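Side-chain contact in endoglucanase (Bacillus akibai, PDB 1UWW), which hydrolyses internal beta-1,4-glucosidic linkages in cellulose and related glucans, this chain being its carbohydrate-binding module specific for non-crystalline cellulose: residues G58-K63 with W68-R73. Numbering follows the deposited sequence.
With CA (calcium ion), chain F.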
loop_
_atom_site.group_PDB
_atom_site.type_symbol
_atom_site.label_atom_id
_atom_site.label_comp_id
_atom_site.label_asym_id
_atom_site.label_seq_id
_atom_site.Cartn_x
_atom_site.Cartn_y
_atom_site.Cartn_z
ATOM N N GLY A 58 11.979 12.703 -11.945
ATOM C CA GLY A 58 10.655 13.225 -11.705
ATOM C C GLY A 58 9.621 12.341 -12.345
ATOM O O GLY A 58 9.853 11.844 -13.437
ATOM N N TYR A 59 8.475 12.204 -11.704
ATOM C CA TYR A 59 7.367 11.484 -12.304
ATOM C C TYR A 59 6.754 12.253 -13.480
ATOM O O TYR A 59 6.744 13.481 -13.474
ATOM C CB TYR A 59 6.277 11.220 -11.270
ATOM C CG TYR A 59 6.665 10.304 -10.101
ATOM C CD1 TYR A 59 6.989 8.964 -10.303
ATOM C CD2 TYR A 59 6.681 10.770 -8.814
ATOM C CE1 TYR A 59 7.304 8.131 -9.212
ATOM C CE2 TYR A 59 6.986 9.944 -7.743
ATOM C CZ TYR A 59 7.288 8.641 -7.952
ATOM O OH TYR A 59 7.608 7.842 -6.869
ATOM N N PRO A 60 6.196 11.530 -14.451
ATOM C CA PRO A 60 5.527 12.177 -15.587
ATOM C C PRO A 60 4.186 12.732 -15.179
ATOM O O PRO A 60 3.577 12.275 -14.211
ATOM C CB PRO A 60 5.382 11.029 -16.589
ATOM C CG PRO A 60 5.208 9.845 -15.720
ATOM C CD PRO A 60 6.209 10.057 -14.608
ATOM N N GLU A 61 3.715 13.751 -15.905
ATOM C CA GLU A 61 2.378 14.289 -15.689
ATOM C C GLU A 61 1.293 13.349 -16.184
ATOM O O GLU A 61 0.241 13.222 -15.549
ATOM C CB GLU A 61 2.245 15.643 -16.376
ATOM C CG GLU A 61 3.065 16.682 -15.648
ATOM C CD GLU A 61 2.787 18.095 -16.090
ATOM O OE1 GLU A 61 1.655 18.392 -16.542
ATOM O OE2 GLU A 61 3.725 18.910 -15.976
ATOM N N VAL A 62 1.555 12.678 -17.293
ATOM C CA VAL A 62 0.636 11.647 -17.788
ATOM C C VAL A 62 0.895 10.369 -16.987
ATOM O O VAL A 62 1.983 9.823 -17.032
ATOM C CB VAL A 62 0.792 11.410 -19.301
ATOM C CG1 VAL A 62 -0.070 10.232 -19.756
ATOM C CG2 VAL A 62 0.412 12.681 -20.091
ATOM N N LYS A 63 -0.122 9.928 -16.247
ATOM C CA LYS A 63 -0.016 8.793 -15.319
ATOM C C LYS A 63 -0.476 7.506 -16.006
ATOM O O LYS A 63 -1.672 7.396 -16.338
ATOM C CB LYS A 63 -0.914 9.030 -14.100
ATOM C CG LYS A 63 -0.751 10.375 -13.428
ATOM C CD LYS A 63 0.702 10.633 -13.003
ATOM C CE LYS A 63 0.833 11.923 -12.190
ATOM N NZ LYS A 63 2.218 12.134 -11.726
ATOM N N TRP A 68 2.628 1.222 -10.952
ATOM C CA TRP A 68 4.044 0.954 -10.714
ATOM C C TRP A 68 4.926 1.107 -11.957
ATOM O O TRP A 68 6.141 1.015 -11.872
ATOM C CB TRP A 68 4.242 -0.448 -10.127
ATOM C CG TRP A 68 3.899 -0.592 -8.673
ATOM C CD1 TRP A 68 3.384 0.353 -7.824
ATOM C CD2 TRP A 68 4.069 -1.761 -7.897
ATOM N NE1 TRP A 68 3.222 -0.182 -6.567
ATOM C CE2 TRP A 68 3.631 -1.479 -6.590
ATOM C CE3 TRP A 68 4.535 -3.038 -8.181
ATOM C CZ2 TRP A 68 3.666 -2.420 -5.569
ATOM C CZ3 TRP A 68 4.556 -3.987 -7.157
ATOM C CH2 TRP A 68 4.144 -3.655 -5.868
ATOM N N ALA A 69 4.345 1.407 -13.119
ATOM C CA ALA A 69 5.176 1.570 -14.314
ATOM C C ALA A 69 6.263 2.650 -14.195
ATOM O O ALA A 69 7.339 2.445 -14.717
ATOM C CB ALA A 69 4.321 1.830 -15.531
ATOM N N THR A 70 5.960 3.777 -13.557
ATOM C CA THR A 70 6.903 4.889 -13.441
ATOM C C THR A 70 7.740 4.862 -12.156
ATOM O O THR A 70 8.518 5.783 -11.916
ATOM C CB THR A 70 6.162 6.218 -13.455
ATOM O OG1 THR A 70 5.296 6.289 -12.333
ATOM C CG2 THR A 70 5.251 6.359 -14.693
ATOM N N ALA A 71 7.566 3.825 -11.330
ATOM C CA ALA A 71 8.185 3.793 -9.999
ATOM C C ALA A 71 9.626 3.386 -10.068
ATOM O O ALA A 71 9.923 2.314 -10.605
ATOM C CB ALA A 71 7.455 2.812 -9.130
ATOM N N PRO A 72 10.533 4.159 -9.460
ATOM C CA PRO A 72 11.848 3.594 -9.140
ATOM C C PRO A 72 11.698 2.291 -8.346
ATOM O O PRO A 72 10.884 2.231 -7.410
ATOM C CB PRO A 72 12.505 4.668 -8.271
ATOM C CG PRO A 72 11.825 5.974 -8.678
ATOM C CD PRO A 72 10.400 5.554 -9.028
ATOM N N ARG A 73 12.497 1.298 -8.672
ATOM C CA ARG A 73 12.472 0.005 -8.019
ATOM C C ARG A 73 13.903 -0.406 -7.762
ATOM O O ARG A 73 14.618 -0.832 -8.652
ATOM C CB ARG A 73 11.789 -1.038 -8.885
ATOM C CG ARG A 73 10.332 -0.924 -9.145
ATOM C CD ARG A 73 9.748 -2.270 -9.551
ATOM N NE ARG A 73 8.538 -2.205 -10.348
ATOM C CZ ARG A 73 7.728 -3.259 -10.513
ATOM N NH1 ARG A 73 8.035 -4.429 -9.955
ATOM N NH2 ARG A 73 6.628 -3.142 -11.235
HETATM CA CA CA F . 2.771 20.942 -16.597
HETATM O O HOH W 1 4.237 20.667 -14.456
#
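Lys63 NZ is gripped by three oxygens, one of them the carbonyl of Pro60, whose ring meets Thr70 across the contact. The bond from Lys63 NZ to Pro60 O measures 2.8 Å, and its C=O...donor angle of 161° places the ammonium almost straight beyond the carbonyl; a salt bridge to Asp172 and a hydrogen bond to Ser175 O complete the grip, tying the 58-63 bend to strand 165-173 and the loop after it. Pro60 CG, at the outer corner of its ring, meets the Thr70 methyl, CG2, at 3.6 Å. With chi1 at 62°, Thr70 OG1 sits between its own backbone N and carbonyl carbon, and the methyl, anti to that carbon, is the branch presented to the proline.

In this family 17/28 beta-sandwich, the two segments belong to the connection that leaves strand 50-58 of one sheet and enters strand 73-77 of the other. A type I beta turn, closed by Ala71 N to Trp68 O at 3.2 Å, delivers Thr70 to the Tyr59-Pro60 pair.

Tyr59 crosses Thr70 at about a right angle: Tyr59 CD1 is 3.8 Å from Thr70 OG1, a van der Waals approach oblique to the ring. Further along the same ring, Tyr59 CE1 packs 4.0 Å from Pro72 CD, while Ala71 CA lies at the ring edge, near its plane. With CG anti to the carbonyl carbon (chi1 -64°), the Tyr59 ring comes nearer the 68-73 segment than the root of the side chain does, and its hydroxyl is hydrogen-bonded to Phe170 O, on strand 165-173. Pro72 also touches Trp55 and Phe57 of strand 50-58. Beyond Pro60, Glu61 chelates a calcium ion with both carboxylate oxygens, OE2 at 2.3 Å and OE1 at 2.8 Å.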